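Local structure of Dna-binding protein RAP1 (Saccharomyces cerevisiae, 4BJT) at residues C[69-74]-C[149-154]. The protein probably binds DNA at telomeres and at repressor/activator sites, and through its C-terminal domain binds the Rap1-binding module of Rif1. Residues are numbered along the deposited sequence; the frame is centred on the assembly and turned at random.
Sequences PPKIAT and KDNVNP
The first torsion of Ile72 (chi1 -163°) swings CG1 away from its own backbone N and toward the helix end, and the second (chi2 65°) turns CD1 onto the Asn151-Val152 peptide. Asn151 has the same kind of first torsion (chi1 -173°), and its amide group reaches back to the loop at Lys71 and Ile72. Ile72 and Asn151 carry the contact in nearly equal shares. Ile72 CB lies 3.5 Å from Asn151 OD1, and Ile72 CD1 packs 3.8 Å from Asn151 O. Ile72 CD1 is also 4.0 Å from Val152 N, so the branch lies against the Asn151-Val152 peptide, with Asn153 CB next to it. Further along, Ile72 CG1 meets Asn153 CB at 4.1 Å. The aliphatic part of Lys71 crosses the Asn151 amide, with Lys71 CB 4.0 Å from Asn151 OD1.

The polar link is a single water. It accepts from Ile72 N at 3.1 Å and donates to Asn151 OD1 at 3.2 Å. Ile72 N lies in the type I beta turn Pro70 to Ala73, closed by the bond from Ala73 N to Pro70 O. Asn151 is the first residue past helix 140-150 and has positive phi, a conformation asparagine tolerates well. The contact therefore joins this helix end to the loop between helices 56-59 and 80-83. Ile72 also touches Met147 and Phe148 of helix 140-150, and Asn153 OD1 is hydrogen-bonded to Tyr143 OH of the same helix.

With an alanine here in place of Ile72, CG1 and CD1 are gone, and the Asn151-Val152 peptide and Asn153 CB are likely to lose their aliphatic cover, opening a gap beside the helix end. Van der Waals packing and one bridging water join the two segments, with no direct hydrogen bond or salt bridge between them, which implies a modest surface contact dependent on shape more than charge.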
ATOM      1  N   PRO C  69      -1.647  -8.698  17.605  1.00 18.93           N
ATOM      2  CA  PRO C  69      -2.105  -8.162  16.320  1.00 18.16           C
ATOM      3  C   PRO C  69      -2.934  -6.910  16.517  1.00 20.22           C
ATOM      4  O   PRO C  69      -3.697  -6.794  17.500  1.00 20.06           O
ATOM      5  CB  PRO C  69      -2.971  -9.287  15.752  1.00 19.82           C
ATOM      6  CG  PRO C  69      -3.556  -9.930  16.974  1.00 25.49           C
ATOM      7  CD  PRO C  69      -2.489  -9.829  18.047  1.00 23.24           C
ATOM      8  N   PRO C  70      -2.856  -5.979  15.558  1.00 19.93           N
ATOM      9  CA  PRO C  70      -3.653  -4.769  15.686  1.00 20.54           C
ATOM     10  C   PRO C  70      -5.133  -5.048  15.495  1.00 21.64           C
ATOM     11  O   PRO C  70      -5.472  -5.971  14.770  1.00 20.46           O
ATOM     12  CB  PRO C  70      -3.124  -3.851  14.580  1.00 22.64           C
ATOM     13  CG  PRO C  70      -2.308  -4.637  13.743  1.00 26.89           C
ATOM     14  CD  PRO C  70      -1.981  -5.946  14.369  1.00 21.23           C
ATOM     15  N   LYS C  71      -6.007  -4.244  16.122  1.00 21.61           N
ATOM     16  CA  LYS C  71      -7.461  -4.424  16.028  1.00 22.14           C
ATOM     17  C   LYS C  71      -7.981  -4.452  14.586  1.00 22.69           C
ATOM     18  O   LYS C  71      -8.892  -5.221  14.258  1.00 23.09           O
ATOM     19  CB  LYS C  71      -8.198  -3.346  16.847  1.00 27.75           C
ATOM     20  CG  LYS C  71      -9.680  -3.632  17.074  1.00 52.07           C
ATOM     21  CD  LYS C  71     -10.433  -2.445  17.706  1.00 73.35           C
ATOM     22  CE  LYS C  71      -9.835  -1.941  19.004  1.00 93.23           C
ATOM     23  NZ  LYS C  71     -10.714  -0.943  19.672  1.00108.87           N
ATOM     24  N   ILE C  72      -7.391  -3.640  13.715  1.00 19.63           N
ATOM     25  CA  ILE C  72      -7.834  -3.579  12.318  1.00 17.87           C
ATOM     26  C   ILE C  72      -7.479  -4.854  11.529  1.00 22.09           C
ATOM     27  O   ILE C  72      -8.020  -5.065  10.443  1.00 22.07           O
ATOM     28  CB  ILE C  72      -7.213  -2.336  11.641  1.00 20.06           C
ATOM     29  CG1 ILE C  72      -7.919  -1.948  10.313  1.00 21.35           C
ATOM     30  CG2 ILE C  72      -5.699  -2.493  11.446  1.00 19.93           C
ATOM     31  CD1 ILE C  72      -9.344  -1.509  10.449  1.00 23.86           C
ATOM     32  N   ALA C  73      -6.529  -5.662  12.045  1.00 18.48           N
ATOM     33  CA  ALA C  73      -6.062  -6.854  11.328  1.00 18.23           C
ATOM     34  C   ALA C  73      -6.972  -8.012  11.636  1.00 21.81           C
ATOM     35  O   ALA C  73      -6.759  -8.737  12.598  1.00 23.83           O
ATOM     36  CB  ALA C  73      -4.617  -7.185  11.706  1.00 18.60           C
ATOM     37  N   THR C  74      -8.030  -8.159  10.855  1.00 18.66           N
ATOM     38  CA  THR C  74      -9.036  -9.171  11.060  1.00 18.54           C
ATOM     39  C   THR C  74      -8.789 -10.396  10.187  1.00 20.02           C
ATOM     40  O   THR C  74      -8.039 -10.326   9.212  1.00 18.63           O
ATOM     41  CB  THR C  74     -10.406  -8.561  10.743  1.00 24.13           C
ATOM     42  OG1 THR C  74     -10.331  -8.017   9.433  1.00 27.95           O
ATOM     43  CG2 THR C  74     -10.753  -7.421  11.673  1.00 23.74           C
ATOM     44  N   LYS C 149      -1.429   1.699  12.749  1.00 20.87           N
ATOM     45  CA  LYS C 149      -1.375   2.786  13.727  0.58 21.80           C
ATOM     46  C   LYS C 149      -2.724   3.499  13.814  1.00 28.63           C
ATOM     47  O   LYS C 149      -3.186   3.782  14.925  1.00 31.26           O
ATOM     48  CB  LYS C 149      -0.254   3.785  13.378  0.58 23.02           C
ATOM     49  CG  LYS C 149       0.036   4.814  14.477  0.58 27.56           C
ATOM     50  CD  LYS C 149       1.049   5.871  14.030  0.58 33.00           C
ATOM     51  CE  LYS C 149       1.176   6.998  15.024  0.58 42.00           C
ATOM     52  NZ  LYS C 149       2.292   7.915  14.675  0.58 47.83           N
ATOM     53  N   ASP C 150      -3.348   3.794  12.668  1.00 26.37           N
ATOM     54  CA  ASP C 150      -4.604   4.545  12.607  1.00 27.79           C
ATOM     55  C   ASP C 150      -5.840   3.693  12.871  1.00 27.70           C
ATOM     56  O   ASP C 150      -6.920   4.263  13.033  1.00 27.51           O
ATOM     57  CB  ASP C 150      -4.768   5.217  11.231  1.00 30.23           C
ATOM     58  CG  ASP C 150      -3.683   6.182  10.762  1.00 48.46           C
ATOM     59  OD1 ASP C 150      -2.963   6.735  11.621  1.00 49.44           O
ATOM     60  OD2 ASP C 150      -3.589   6.412   9.529  1.00 55.84           O
ATOM     61  N   ASN C 151      -5.720   2.362  12.820  1.00 24.16           N
ATOM     62  CA  ASN C 151      -6.877   1.475  12.983  1.00 23.66           C
ATOM     63  C   ASN C 151      -7.945   1.778  11.919  1.00 27.62           C
ATOM     64  O   ASN C 151      -9.131   1.879  12.224  1.00 28.55           O
ATOM     65  CB  ASN C 151      -7.443   1.623  14.416  1.00 28.98           C
ATOM     66  CG  ASN C 151      -8.520   0.648  14.755  1.00 41.26           C
ATOM     67  OD1 ASN C 151      -8.614  -0.406  14.150  1.00 37.10           O
ATOM     68  ND2 ASN C 151      -9.432   1.039  15.645  1.00 40.77           N
ATOM     69  N   VAL C 152      -7.504   1.983  10.663  1.00 24.51           N
ATOM     70  CA  VAL C 152      -8.383   2.333   9.551  1.00 24.38           C
ATOM     71  C   VAL C 152      -7.823   1.677   8.305  1.00 24.47           C
ATOM     72  O   VAL C 152      -6.606   1.666   8.117  1.00 24.57           O
ATOM     73  CB  VAL C 152      -8.493   3.869   9.389  1.00 31.84           C
ATOM     74  CG1 VAL C 152      -7.152   4.457   8.979  1.00 33.48           C
ATOM     75  CG2 VAL C 152      -9.574   4.240   8.377  1.00 32.29           C
ATOM     76  N   ASN C 153      -8.687   1.143   7.461  1.00 22.59           N
ATOM     77  CA  ASN C 153      -8.270   0.484   6.229  1.00 20.25           C
ATOM     78  C   ASN C 153      -9.158   0.924   5.064  1.00 24.62           C
ATOM     79  O   ASN C 153     -10.353   0.645   5.092  1.00 26.22           O
ATOM     80  CB  ASN C 153      -8.410  -1.042   6.387  1.00 19.49           C
ATOM     81  CG  ASN C 153      -7.994  -1.754   5.130  1.00 24.50           C
ATOM     82  OD1 ASN C 153      -6.929  -1.464   4.586  1.00 27.22           O
ATOM     83  ND2 ASN C 153      -8.729  -2.753   4.717  1.00 26.82           N
ATOM     84  N   PRO C 154      -8.606   1.564   4.029  1.00 22.52           N
ATOM     85  CA  PRO C 154      -7.215   1.983   3.884  1.00 20.59           C
ATOM     86  C   PRO C 154      -6.911   3.196   4.736  1.00 20.32           C
ATOM     87  O   PRO C 154      -7.817   3.946   5.091  1.00 22.74           O
ATOM     88  CB  PRO C 154      -7.116   2.357   2.398  1.00 23.07           C
ATOM     89  CG  PRO C 154      -8.464   2.880   2.082  1.00 29.25           C
ATOM     90  CD  PRO C 154      -9.411   1.993   2.868  1.00 24.96           C
TER
HETATM   91  O   HOH W   1      -5.522  -1.248  14.511  1.00 26.61           O